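Local coordinates for ABC transporter, solute-binding protein (Staphylococcus aureus, PDB 6LKK) that binds glucose 6-phosphate in a cleft between two lobes and serves as an extracellular sensor of this sugar phosphate in two-component signal transduction, at residues S94-P99 with Q244-E249; I102-D107 with I112-Y117; A146-H151 with S155-F160; D191-K196 with Q265-L270. All coordinates share one frame; numbering follows the deposited sequence.

Contact 1. Residues S94-P99 with Q244-E249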
loop_
_atom_site.group_PDB
_atom_site.type_symbol
_atom_site.label_atom_id
_atom_site.label_comp_id
_atom_site.label_asym_id
_atom_site.label_seq_id
_atom_site.Cartn_x
_atom_site.Cartn_y
_atom_site.Cartn_z
ATOM N N SER A 94 6.430 11.334 -2.041
ATOM C CA SER A 94 6.383 10.172 -1.163
ATOM C C SER A 94 5.708 10.540 0.153
ATOM O O SER A 94 5.869 11.654 0.662
ATOM C CB SER A 94 7.790 9.635 -0.916
ATOM O OG SER A 94 8.342 9.130 -2.120
ATOM N N PHE A 95 4.943 9.589 0.700
ATOM C CA PHE A 95 4.065 9.849 1.836
ATOM C C PHE A 95 4.318 8.902 3.004
ATOM O O PHE A 95 4.481 9.353 4.142
ATOM C CB PHE A 95 2.606 9.752 1.382
ATOM C CG PHE A 95 1.610 9.760 2.509
ATOM C CD1 PHE A 95 1.609 10.780 3.446
ATOM C CD2 PHE A 95 0.663 8.752 2.619
ATOM C CE1 PHE A 95 0.695 10.793 4.477
ATOM C CE2 PHE A 95 -0.255 8.757 3.649
ATOM C CZ PHE A 95 -0.242 9.780 4.578
ATOM N N LEU A 96 4.335 7.594 2.744
ATOM C CA LEU A 96 4.528 6.600 3.793
ATOM C C LEU A 96 5.270 5.405 3.218
ATOM O O LEU A 96 5.264 5.167 2.009
ATOM C CB LEU A 96 3.199 6.124 4.394
ATOM C CG LEU A 96 2.418 7.030 5.347
ATOM C CD1 LEU A 96 1.154 6.305 5.785
ATOM C CD2 LEU A 96 3.244 7.443 6.561
ATOM N N LEU A 97 5.906 4.649 4.109
ATOM C CA LEU A 97 6.516 3.372 3.769
ATOM C C LEU A 97 5.607 2.259 4.274
ATOM O O LEU A 97 5.252 2.236 5.456
ATOM C CB LEU A 97 7.906 3.242 4.392
ATOM C CG LEU A 97 8.872 4.390 4.092
ATOM C CD1 LEU A 97 10.177 4.189 4.834
ATOM C CD2 LEU A 97 9.118 4.510 2.600
ATOM N N MET A 98 5.226 1.350 3.382
ATOM C CA MET A 98 4.268 0.296 3.712
ATOM C C MET A 98 4.844 -1.058 3.328
ATOM O O MET A 98 4.819 -1.434 2.142
ATOM C CB MET A 98 2.935 0.521 3.012
ATOM C CG MET A 98 1.823 -0.385 3.516
ATOM S SD MET A 98 1.311 0.020 5.191
ATOM C CE MET A 98 0.444 1.552 4.878
ATOM N N PRO A 99 5.367 -1.820 4.283
ATOM C CA PRO A 99 5.761 -3.197 3.977
ATOM C C PRO A 99 4.555 -4.026 3.569
ATOM O O PRO A 99 3.480 -3.930 4.165
ATOM C CB PRO A 99 6.367 -3.699 5.294
ATOM C CG PRO A 99 6.725 -2.472 6.050
ATOM C CD PRO A 99 5.710 -1.446 5.666
ATOM N N GLN A 244 4.318 12.296 12.518
ATOM C CA GLN A 244 4.565 11.804 13.870
ATOM C C GLN A 244 3.289 11.243 14.488
ATOM O O GLN A 244 3.327 10.228 15.196
ATOM C CB GLN A 244 5.135 12.937 14.725
ATOM C CG GLN A 244 5.477 12.559 16.156
ATOM C CD GLN A 244 6.715 11.685 16.264
ATOM O OE1 GLN A 244 7.632 11.779 15.452
ATOM N NE2 GLN A 244 6.746 10.830 17.276
ATOM N N ARG A 245 2.148 11.887 14.225
ATOM C CA ARG A 245 0.874 11.384 14.731
ATOM C C ARG A 245 0.538 10.028 14.126
ATOM O O ARG A 245 0.030 9.140 14.820
ATOM C CB ARG A 245 -0.243 12.384 14.435
ATOM C CG ARG A 245 -0.343 13.547 15.411
ATOM C CD ARG A 245 -1.466 14.485 14.998
ATOM N NE ARG A 245 -0.966 15.810 14.641
ATOM C CZ ARG A 245 -1.566 16.643 13.793
ATOM N NH1 ARG A 245 -2.695 16.296 13.186
ATOM N NH2 ARG A 245 -1.026 17.827 13.542
ATOM N N LEU A 246 0.798 9.850 12.828
ATOM C CA LEU A 246 0.519 8.569 12.189
ATOM C C LEU A 246 1.417 7.471 12.742
ATOM O O LEU A 246 0.972 6.334 12.935
ATOM C CB LEU A 246 0.687 8.693 10.674
ATOM C CG LEU A 246 -0.354 9.561 9.964
ATOM C CD1 LEU A 246 0.049 9.823 8.521
ATOM C CD2 LEU A 246 -1.723 8.894 10.020
ATOM N N VAL A 247 2.685 7.789 13.001
ATOM C CA VAL A 247 3.591 6.818 13.608
ATOM C C VAL A 247 3.100 6.439 15.000
ATOM O O VAL A 247 2.991 5.254 15.342
ATOM C CB VAL A 247 5.023 7.383 13.647
ATOM C CG1 VAL A 247 5.940 6.509 14.493
ATOM C CG2 VAL A 247 5.575 7.512 12.237
ATOM N N ALA A 248 2.794 7.443 15.824
ATOM C CA ALA A 248 2.422 7.181 17.210
ATOM C C ALA A 248 1.151 6.349 17.302
ATOM O O ALA A 248 1.074 5.407 18.099
ATOM C CB ALA A 248 2.249 8.502 17.959
ATOM N N GLU A 249 0.143 6.676 16.493
ATOM C CA GLU A 249 -1.158 6.039 16.646
ATOM C C GLU A 249 -1.247 4.701 15.922
ATOM O O GLU A 249 -1.926 3.791 16.411
ATOM C CB GLU A 249 -2.262 6.972 16.148
ATOM C CG GLU A 249 -3.648 6.344 16.179
ATOM C CD GLU A 249 -4.761 7.367 16.050
ATOM O OE1 GLU A 249 -5.943 6.970 16.134
ATOM O OE2 GLU A 249 -4.456 8.565 15.868
#
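Leu246 of helix 240-250 points its CD1 methyl at the place where Phe95 and Leu96 come together on strand 92-105. The long strand and the helix packed beside it belong to a fold of the periplasmic-binding-protein type, consistent with the family assignment. Phe95 and Leu96 form a classic beta bulge, both facing Asp216 of the antiparallel strand 213-221. The bulge has an orientational consequence: Phe95 takes a backbone conformation of -126°/-51° instead of an extended one, and these two successive side chains both reach the same helix.

The Phe95 and Leu246 side chains cross at about a right angle, with Phe95 CZ 4.0 Å from Leu246 CD1. The Phe95 ring swings there because its CG lies anti to the backbone N (chi1 170°), although the bond leaving its CA does not itself aim at the helix. Leu96, by contrast, starts out toward the helix, and its CD2 stands 4.4 Å from Leu246 CD1. With CA atoms of Leu96 and Leu246 9.5 Å apart, side-chain tips carry this junction, which buries only 95 Å² in all.

Outside the pair, Phe95 O accepts a hydrogen bond from Gln243 NE2, a second tie to the helix region. Met98, further along the strand, touches the bound glucose 6-phosphate, and Asp216, the bulge partner, is one of its binding residues; the junction lies close to this site, the Phe95 side chain about 7 Å from the ligand. The Phe95 ring is also packed from within its own strand, with Leu96 CG 3.6 Å above its plane and displaced toward the rim.

Contact 2. Residues I102-D107 with I112-Y117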
loop_
_atom_site.group_PDB
_atom_site.type_symbol
_atom_site.label_atom_id
_atom_site.label_comp_id
_atom_site.label_asym_id
_atom_site.label_seq_id
_atom_site.Cartn_x
_atom_site.Cartn_y
_atom_site.Cartn_z
ATOM N N ILE A 102 2.824 -11.270 4.712
ATOM C CA ILE A 102 1.960 -12.440 4.771
ATOM C C ILE A 102 1.216 -12.394 6.094
ATOM O O ILE A 102 1.808 -12.112 7.142
ATOM C CB ILE A 102 2.777 -13.739 4.641
ATOM C CG1 ILE A 102 3.455 -13.815 3.275
ATOM C CG2 ILE A 102 1.885 -14.963 4.868
ATOM C CD1 ILE A 102 4.504 -14.901 3.179
ATOM N N VAL A 103 -0.084 -12.660 6.058
ATOM C CA VAL A 103 -0.884 -12.783 7.269
ATOM C C VAL A 103 -1.308 -14.235 7.416
ATOM O O VAL A 103 -1.700 -14.883 6.439
ATOM C CB VAL A 103 -2.102 -11.839 7.263
ATOM C CG1 VAL A 103 -1.635 -10.396 7.429
ATOM C CG2 VAL A 103 -2.923 -12.011 5.993
ATOM N N VAL A 104 -1.206 -14.745 8.638
ATOM C CA VAL A 104 -1.482 -16.139 8.954
ATOM C C VAL A 104 -2.527 -16.175 10.056
ATOM O O VAL A 104 -2.459 -15.393 11.009
ATOM C CB VAL A 104 -0.200 -16.875 9.395
ATOM C CG1 VAL A 104 -0.505 -18.327 9.748
ATOM C CG2 VAL A 104 0.863 -16.789 8.309
ATOM N N ASN A 105 -3.497 -17.076 9.926
ATOM C CA ASN A 105 -4.469 -17.278 10.994
ATOM C C ASN A 105 -3.839 -18.197 12.031
ATOM O O ASN A 105 -3.553 -19.365 11.747
ATOM C CB ASN A 105 -5.776 -17.849 10.454
ATOM C CG ASN A 105 -6.822 -18.027 11.543
ATOM O OD1 ASN A 105 -6.589 -18.725 12.530
ATOM N ND2 ASN A 105 -7.964 -17.368 11.386
ATOM N N SER A 106 -3.612 -17.664 13.230
ATOM C CA SER A 106 -2.874 -18.377 14.262
ATOM C C SER A 106 -3.727 -19.386 15.021
ATOM O O SER A 106 -3.175 -20.175 15.796
ATOM C CB SER A 106 -2.260 -17.372 15.240
ATOM O OG SER A 106 -3.247 -16.503 15.769
ATOM N N ASP A 107 -5.046 -19.385 14.823
ATOM C CA ASP A 107 -5.889 -20.441 15.372
ATOM C C ASP A 107 -5.976 -21.647 14.448
ATOM O O ASP A 107 -6.117 -22.777 14.930
ATOM C CB ASP A 107 -7.298 -19.911 15.657
ATOM C CG ASP A 107 -7.398 -19.194 16.992
ATOM O OD1 ASP A 107 -6.404 -19.197 17.748
ATOM O OD2 ASP A 107 -8.474 -18.627 17.288
ATOM N N ILE A 112 1.821 -25.883 11.505
ATOM C CA ILE A 112 2.303 -25.506 10.181
ATOM C C ILE A 112 3.243 -24.315 10.308
ATOM O O ILE A 112 2.894 -23.295 10.913
ATOM C CB ILE A 112 1.129 -25.171 9.249
ATOM C CG1 ILE A 112 0.167 -26.356 9.127
ATOM C CG2 ILE A 112 1.646 -24.774 7.868
ATOM C CD1 ILE A 112 -1.170 -25.984 8.520
ATOM N N LYS A 113 4.432 -24.432 9.717
ATOM C CA LYS A 113 5.400 -23.342 9.701
ATOM C C LYS A 113 5.210 -22.491 8.452
ATOM O O LYS A 113 5.161 -23.017 7.335
ATOM C CB LYS A 113 6.833 -23.877 9.742
ATOM C CG LYS A 113 7.218 -24.627 11.009
ATOM C CD LYS A 113 8.741 -24.690 11.141
ATOM C CE LYS A 113 9.255 -26.073 11.521
ATOM N NZ LYS A 113 10.646 -26.300 11.026
ATOM N N ILE A 114 5.118 -21.177 8.639
ATOM C CA ILE A 114 5.010 -20.228 7.534
ATOM C C ILE A 114 5.980 -19.089 7.828
ATOM O O ILE A 114 5.683 -18.200 8.634
ATOM C CB ILE A 114 3.584 -19.707 7.338
ATOM C CG1 ILE A 114 2.638 -20.872 7.021
ATOM C CG2 ILE A 114 3.553 -18.691 6.205
ATOM C CD1 ILE A 114 1.172 -20.503 7.013
ATOM N N ARG A 115 7.139 -19.113 7.173
ATOM C CA ARG A 115 8.149 -18.075 7.310
ATOM C C ARG A 115 8.241 -17.161 6.096
ATOM O O ARG A 115 8.897 -16.117 6.180
ATOM C CB ARG A 115 9.532 -18.701 7.549
ATOM C CG ARG A 115 9.793 -19.159 8.977
ATOM C CD ARG A 115 9.002 -20.404 9.345
ATOM N NE ARG A 115 9.336 -20.860 10.692
ATOM C CZ ARG A 115 10.305 -21.724 10.987
ATOM N NH1 ARG A 115 10.523 -22.060 12.250
ATOM N NH2 ARG A 115 11.051 -22.260 10.032
ATOM N N GLY A 116 7.613 -17.518 4.985
ATOM C CA GLY A 116 7.758 -16.743 3.772
ATOM C C GLY A 116 7.020 -17.383 2.619
ATOM O O GLY A 116 6.134 -18.217 2.815
ATOM N N TYR A 117 7.408 -16.984 1.404
ATOM C CA TYR A 117 6.670 -17.396 0.212
ATOM C C TYR A 117 6.817 -18.889 -0.060
ATOM O O TYR A 117 5.847 -19.547 -0.455
ATOM C CB TYR A 117 7.135 -16.592 -0.998
ATOM C CG TYR A 117 6.731 -15.140 -0.959
ATOM C CD1 TYR A 117 5.397 -14.763 -1.047
ATOM C CD2 TYR A 117 7.687 -14.141 -0.848
ATOM C CE1 TYR A 117 5.033 -13.431 -1.015
ATOM C CE2 TYR A 117 7.330 -12.815 -0.817
ATOM C CZ TYR A 117 6.006 -12.464 -0.899
ATOM O OH TYR A 117 5.663 -11.137 -0.867
#
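Ile102 splits its two branches between different partners: its CG1 runs anti to the carbonyl carbon (chi1 -64°) and carries CD1 out to Gly116, while CG2, anti to the backbone N, faces Ile114. Val104, two residues on, has chi1 of 179°, which presents both of its methyls to Ile114. The two side chains meet tip to tip. Val104 CG1 lies 3.9 Å from Ile114 CD1, and Val104 CG2 is 3.9 Å from Ile114 CG2, a pair of nearly equal contacts showing that Ile114 presses on the whole fork of the valine and not on one methyl. Beside it, Ile102 CG2 and Ile114 CG2 are 4.3 Å apart, a looser approach.

The alternation is that of a beta strand: Ile102 and Val104 point toward the 112-117 segment, whereas Val103 points away. Strand 92-105 is here flanked by strands 184-188 and 202-205 of the mixed sheet, and the irregular segment after the strand folds back over one face of it. All five touching residues are buried.

At the far end the packing is partly on backbone, with Ile102 CD1 3.6 Å from Gly116 C. The same methyl comes 4.3 Å from Tyr117 CD1, approaching the ring obliquely. Tyr117 is held by polar partners beyond the pair: its OH hydrogen-bonds His143 ND1 and its N hydrogen-bonds Glu209 OE1. Where the strand gives way to the turn, Asn105 OD1 takes the backbone N of Asp107 at 2.8 Å in an Asx turn, and also accepts from Leu108 N.

Contact 3. Residues A146-H151 with S155-F160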
loop_
_atom_site.group_PDB
_atom_site.type_symbol
_atom_site.label_atom_id
_atom_site.label_comp_id
_atom_site.label_asym_id
_atom_site.label_seq_id
_atom_site.Cartn_x
_atom_site.Cartn_y
_atom_site.Cartn_z
ATOM N N ALA A 146 7.279 -9.299 -5.777
ATOM C CA ALA A 146 8.145 -9.886 -4.758
ATOM C C ALA A 146 8.457 -11.343 -5.073
ATOM O O ALA A 146 9.602 -11.787 -4.933
ATOM C CB ALA A 146 7.494 -9.768 -3.380
ATOM N N ILE A 147 7.448 -12.101 -5.504
ATOM C CA ILE A 147 7.661 -13.504 -5.842
ATOM C C ILE A 147 8.544 -13.625 -7.078
ATOM O O ILE A 147 9.450 -14.466 -7.131
ATOM C CB ILE A 147 6.302 -14.203 -6.029
ATOM C CG1 ILE A 147 5.562 -14.253 -4.688
ATOM C CG2 ILE A 147 6.477 -15.612 -6.599
ATOM C CD1 ILE A 147 4.145 -14.757 -4.775
ATOM N N TYR A 148 8.302 -12.787 -8.088
ATOM C CA TYR A 148 9.146 -12.816 -9.277
ATOM C C TYR A 148 10.583 -12.443 -8.940
ATOM O O TYR A 148 11.527 -12.980 -9.533
ATOM C CB TYR A 148 8.598 -11.869 -10.343
ATOM C CG TYR A 148 9.446 -11.847 -11.593
ATOM C CD1 TYR A 148 9.366 -12.873 -12.523
ATOM C CD2 TYR A 148 10.334 -10.811 -11.836
ATOM C CE1 TYR A 148 10.144 -12.864 -13.664
ATOM C CE2 TYR A 148 11.118 -10.793 -12.977
ATOM C CZ TYR A 148 11.017 -11.824 -13.886
ATOM O OH TYR A 148 11.790 -11.819 -15.025
ATOM N N SER A 149 10.773 -11.528 -7.990
ATOM C CA SER A 149 12.114 -11.042 -7.691
ATOM C C SER A 149 12.995 -12.106 -7.052
ATOM O O SER A 149 14.221 -11.977 -7.100
ATOM C CB SER A 149 12.042 -9.823 -6.769
ATOM O OG SER A 149 11.812 -10.214 -5.426
ATOM N N MET A 150 12.409 -13.148 -6.457
ATOM C CA MET A 150 13.211 -14.158 -5.770
ATOM C C MET A 150 14.284 -14.721 -6.691
ATOM O O MET A 150 15.476 -14.717 -6.361
ATOM C CB MET A 150 12.313 -15.287 -5.257
ATOM C CG MET A 150 11.339 -14.872 -4.165
ATOM S SD MET A 150 10.498 -16.281 -3.413
ATOM C CE MET A 150 9.647 -16.970 -4.831
ATOM N N HIS A 151 13.873 -15.212 -7.858
ATOM C CA HIS A 151 14.786 -15.790 -8.832
ATOM C C HIS A 151 14.537 -15.245 -10.231
ATOM O O HIS A 151 15.132 -15.745 -11.194
ATOM C CB HIS A 151 14.661 -17.317 -8.830
ATOM C CG HIS A 151 14.820 -17.928 -7.472
ATOM N ND1 HIS A 151 13.792 -18.577 -6.823
ATOM C CD2 HIS A 151 15.883 -17.977 -6.635
ATOM C CE1 HIS A 151 14.218 -19.007 -5.648
ATOM N NE2 HIS A 151 15.483 -18.655 -5.510
ATOM N N SER A 155 7.779 -18.720 -13.561
ATOM C CA SER A 155 7.260 -19.989 -13.062
ATOM C C SER A 155 6.990 -19.931 -11.564
ATOM O O SER A 155 6.058 -20.581 -11.078
ATOM C CB SER A 155 8.232 -21.123 -13.393
ATOM O OG SER A 155 9.530 -20.849 -12.898
ATOM N N ASP A 156 7.780 -19.151 -10.817
ATOM C CA ASP A 156 7.524 -19.000 -9.387
ATOM C C ASP A 156 6.211 -18.270 -9.138
ATOM O O ASP A 156 5.481 -18.596 -8.195
ATOM C CB ASP A 156 8.677 -18.253 -8.713
ATOM C CG ASP A 156 9.925 -19.103 -8.571
ATOM O OD1 ASP A 156 9.799 -20.342 -8.464
ATOM O OD2 ASP A 156 11.034 -18.529 -8.557
ATOM N N VAL A 157 5.898 -17.271 -9.965
ATOM C CA VAL A 157 4.625 -16.568 -9.831
ATOM C C VAL A 157 3.472 -17.515 -10.126
ATOM O O VAL A 157 2.497 -17.591 -9.371
ATOM C CB VAL A 157 4.592 -15.336 -10.754
ATOM C CG1 VAL A 157 3.240 -14.641 -10.683
ATOM C CG2 VAL A 157 5.706 -14.362 -10.385
ATOM N N HIS A 158 3.571 -18.257 -11.231
ATOM C CA HIS A 158 2.492 -19.161 -11.613
ATOM C C HIS A 158 2.307 -20.268 -10.585
ATOM O O HIS A 158 1.173 -20.679 -10.305
ATOM C CB HIS A 158 2.770 -19.750 -12.994
ATOM C CG HIS A 158 2.647 -18.760 -14.110
ATOM N ND1 HIS A 158 3.104 -19.014 -15.385
ATOM C CD2 HIS A 158 2.111 -17.517 -14.142
ATOM C CE1 HIS A 158 2.860 -17.968 -16.154
ATOM N NE2 HIS A 158 2.258 -17.045 -15.425
ATOM N N GLN A 159 3.405 -20.774 -10.018
ATOM C CA GLN A 159 3.282 -21.824 -9.013
ATOM C C GLN A 159 2.487 -21.334 -7.811
ATOM O O GLN A 159 1.629 -22.056 -7.290
ATOM C CB GLN A 159 4.660 -22.320 -8.575
ATOM C CG GLN A 159 4.589 -23.560 -7.690
ATOM C CD GLN A 159 5.950 -24.068 -7.252
ATOM O OE1 GLN A 159 6.985 -23.500 -7.600
ATOM N NE2 GLN A 159 5.952 -25.148 -6.479
ATOM N N PHE A 160 2.746 -20.104 -7.360
ATOM C CA PHE A 160 1.968 -19.557 -6.254
ATOM C C PHE A 160 0.507 -19.386 -6.648
ATOM O O PHE A 160 -0.402 -19.778 -5.904
ATOM C CB PHE A 160 2.543 -18.219 -5.791
ATOM C CG PHE A 160 1.643 -17.505 -4.829
ATOM C CD1 PHE A 160 1.658 -17.827 -3.484
ATOM C CD2 PHE A 160 0.742 -16.553 -5.276
ATOM C CE1 PHE A 160 0.810 -17.194 -2.599
ATOM C CE2 PHE A 160 -0.109 -15.919 -4.394
ATOM C CZ PHE A 160 -0.076 -16.242 -3.056
HETATM O O HOH W 1 11.393 -15.831 -8.812
#
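Asp156 OD2 is gripped from the helix opposite by His151 ND1 at 3.3 Å, a long but fairly straight bond (161° at the hydrogen), and by water 1, whose O stands 2.7 Å from Asp156 OD2. The imidazole uses its edge, with OD2 in the ring plane, and the carboxylate is met on its syn side, though from clearly out of its own plane. The pair belongs to a helical hairpin: helices 138-151 and 154-161 run roughly antiparallel, the axes of their short segments approaching to 8.3 Å with 138° between their N-to-C directions.

Water 1 links the same carboxylate to backbone atoms of segment 146-151. It accepts from His151 N at 2.7 Å and lies 2.9 Å from Ile147 O, but it has more acceptors around it than protons, so its donated bonds may be shared.

Deeper between the helices the packing is mostly apolar. Ile147 CG2, placed anti to its own amide nitrogen, lies on the backbone carbonyl of Asp156, 3.5 Å from Asp156 O, while Val157 CG2 reaches Tyr148 CB at 3.8 Å, near the edge of the tyrosine ring. Strand 129-132 adds Tyr131, whose ring meets Phe160 edge-to-face, and helix 286-293 touches both Tyr148 and Val157. From the other branch of Ile147, CD1 makes a CH-pi contact over the Phe160 face, 4.1 Å from the ring centroid and 25° off its normal.

Contact 4. Residues D191-K196 with Q265-L270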
loop_
_atom_site.group_PDB
_atom_site.type_symbol
_atom_site.label_atom_id
_atom_site.label_comp_id
_atom_site.label_asym_id
_atom_site.label_seq_id
_atom_site.Cartn_x
_atom_site.Cartn_y
_atom_site.Cartn_z
ATOM N N ASP A 191 -3.064 -3.003 7.192
ATOM C CA ASP A 191 -4.295 -3.787 7.185
ATOM C C ASP A 191 -4.194 -4.969 8.140
ATOM O O ASP A 191 -5.144 -5.272 8.872
ATOM C CB ASP A 191 -4.585 -4.250 5.759
ATOM C CG ASP A 191 -6.062 -4.203 5.405
ATOM O OD1 ASP A 191 -6.893 -3.836 6.266
ATOM O OD2 ASP A 191 -6.389 -4.534 4.245
ATOM N N ALA A 192 -3.042 -5.640 8.154
ATOM C CA ALA A 192 -2.827 -6.717 9.109
ATOM C C ALA A 192 -2.892 -6.200 10.540
ATOM O O ALA A 192 -3.509 -6.827 11.411
ATOM C CB ALA A 192 -1.479 -7.379 8.839
ATOM N N ARG A 193 -2.267 -5.051 10.802
ATOM C CA ARG A 193 -2.266 -4.501 12.152
ATOM C C ARG A 193 -3.679 -4.199 12.628
ATOM O O ARG A 193 -4.016 -4.454 13.790
ATOM C CB ARG A 193 -1.411 -3.235 12.198
ATOM C CG ARG A 193 -1.369 -2.563 13.564
ATOM C CD ARG A 193 -0.532 -1.298 13.528
ATOM N NE ARG A 193 -0.510 -0.618 14.820
ATOM C CZ ARG A 193 -1.492 0.147 15.286
ATOM N NH1 ARG A 193 -2.596 0.334 14.576
ATOM N NH2 ARG A 193 -1.370 0.726 16.472
ATOM N N THR A 194 -4.515 -3.638 11.752
ATOM C CA THR A 194 -5.878 -3.284 12.132
ATOM C C THR A 194 -6.621 -4.483 12.702
ATOM O O THR A 194 -7.278 -4.389 13.744
ATOM C CB THR A 194 -6.626 -2.723 10.921
ATOM O OG1 THR A 194 -6.013 -1.496 10.508
ATOM C CG2 THR A 194 -8.094 -2.467 11.248
ATOM N N TRP A 195 -6.524 -5.628 12.026
ATOM C CA TRP A 195 -7.277 -6.797 12.451
ATOM C C TRP A 195 -6.626 -7.493 13.637
ATOM O O TRP A 195 -7.338 -8.006 14.511
ATOM C CB TRP A 195 -7.450 -7.751 11.269
ATOM C CG TRP A 195 -8.422 -7.210 10.271
ATOM C CD1 TRP A 195 -8.179 -6.267 9.315
ATOM C CD2 TRP A 195 -9.805 -7.558 10.149
ATOM N NE1 TRP A 195 -9.325 -6.013 8.599
ATOM C CE2 TRP A 195 -10.336 -6.795 9.091
ATOM C CE3 TRP A 195 -10.645 -8.447 10.828
ATOM C CZ2 TRP A 195 -11.669 -6.893 8.694
ATOM C CZ3 TRP A 195 -11.967 -8.542 10.432
ATOM C CH2 TRP A 195 -12.466 -7.770 9.376
ATOM N N LYS A 196 -5.292 -7.504 13.711
ATOM C CA LYS A 196 -4.639 -8.073 14.885
ATOM C C LYS A 196 -4.987 -7.281 16.138
ATOM O O LYS A 196 -5.211 -7.861 17.208
ATOM C CB LYS A 196 -3.123 -8.119 14.689
ATOM C CG LYS A 196 -2.405 -8.883 15.794
ATOM C CD LYS A 196 -0.939 -9.109 15.473
ATOM C CE LYS A 196 -0.237 -9.864 16.595
ATOM N NZ LYS A 196 -0.691 -11.278 16.703
ATOM N N GLN A 265 4.979 -4.175 19.487
ATOM C CA GLN A 265 4.532 -5.574 19.482
ATOM C C GLN A 265 5.109 -6.254 18.241
ATOM O O GLN A 265 6.319 -6.127 17.992
ATOM C CB GLN A 265 3.017 -5.595 19.610
ATOM C CG GLN A 265 2.514 -4.997 20.919
ATOM C CD GLN A 265 1.003 -5.002 21.024
ATOM O OE1 GLN A 265 0.318 -4.254 20.327
ATOM N NE2 GLN A 265 0.476 -5.849 21.899
ATOM N N SER A 266 4.311 -6.973 17.448
ATOM C CA SER A 266 4.859 -7.817 16.393
ATOM C C SER A 266 5.192 -7.054 15.117
ATOM O O SER A 266 5.750 -7.654 14.191
ATOM C CB SER A 266 3.882 -8.950 16.064
ATOM O OG SER A 266 2.786 -8.474 15.305
ATOM N N ILE A 267 4.864 -5.763 15.033
ATOM C CA ILE A 267 5.325 -4.957 13.912
ATOM C C ILE A 267 6.845 -4.877 13.974
ATOM O O ILE A 267 7.434 -4.766 15.057
ATOM C CB ILE A 267 4.692 -3.555 13.949
ATOM C CG1 ILE A 267 3.159 -3.643 13.976
ATOM C CG2 ILE A 267 5.161 -2.720 12.762
ATOM C CD1 ILE A 267 2.533 -4.180 12.709
ATOM N N GLU A 268 7.493 -4.940 12.815
ATOM C CA GLU A 268 8.947 -4.925 12.748
ATOM C C GLU A 268 9.452 -3.586 12.229
ATOM O O GLU A 268 8.852 -2.983 11.332
ATOM C CB GLU A 268 9.471 -6.052 11.852
ATOM C CG GLU A 268 9.183 -7.454 12.379
ATOM C CD GLU A 268 10.059 -7.854 13.556
ATOM O OE1 GLU A 268 10.941 -7.065 13.955
ATOM O OE2 GLU A 268 9.864 -8.971 14.081
ATOM N N ASN A 269 10.556 -3.130 12.814
ATOM C CA ASN A 269 11.314 -2.011 12.281
ATOM C C ASN A 269 11.939 -2.406 10.948
ATOM O O ASN A 269 12.259 -3.574 10.713
ATOM C CB ASN A 269 12.400 -1.600 13.278
ATOM C CG ASN A 269 13.161 -0.365 12.849
ATOM O OD1 ASN A 269 14.037 -0.427 11.986
ATOM N ND2 ASN A 269 12.851 0.765 13.472
ATOM N N LEU A 270 12.108 -1.419 10.064
ATOM C CA LEU A 270 12.667 -1.708 8.746
ATOM C C LEU A 270 14.006 -2.427 8.853
ATOM O O LEU A 270 14.319 -3.295 8.031
ATOM C CB LEU A 270 12.826 -0.422 7.937
ATOM C CG LEU A 270 11.571 0.144 7.272
ATOM C CD1 LEU A 270 11.918 1.442 6.565
ATOM C CD2 LEU A 270 10.955 -0.846 6.287
#
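Arg193 and Ile267 mark the closest backbone approach, with CA atoms 7.8 Å apart, where helix 189-197 is flanked by an irregular segment of the long connection between strand 253-254 and helix 286-293. This is helix-against-loop packing, and side chains alone bridge the gap, burying 136 Å² in total.

Ile267 sends CD1 to the base of the arginine, 4.1 Å from Arg193 CB. The rest of Arg193 continues beyond that point: it is extended from CG to NE, and its NE forms a salt bridge with Asp251, so the apolar root and the charged end do separate jobs. One turn on, Lys196 lies with its CE 3.6 Å from Ser266 OG and its CD 3.8 Å from the same hydroxyl oxygen, a contact made by methylene carbons and not by the ammonium.

Strand 202-205 forms common ground for both partners, since its Ile204 touches Ala192 of the helix as well as Ser266 and Ile267. The lysine's own polar end also finds that strand: a bend at chi4 of 69° turns Lys196 NZ aside, and it hydrogen-bonds the carbonyl oxygen of Val202.

How the contacts relate
Strand 92-105 is shared by contacts 1 and 2: contact 1 uses its first half and contact 2 its second, with centres about 25 Å apart, so it runs from the neighbourhood of helix 240-250 toward the sheet strands 184-188 and 202-205. Contact 2 closes before contact 3 opens, and both are nested within the chain loop closed by contact 1. Contacts 2 and 3 meet through Tyr117, which packs on Ala146 and Ile147. Contact 4, crossing contact 1 along the chain, sits about 12 Å from it by centres. It meets the shared strand at two places, through Leu270 at Leu97 and through Ala192 at Val103, positions that flank ligand-touching Met98 in sequence.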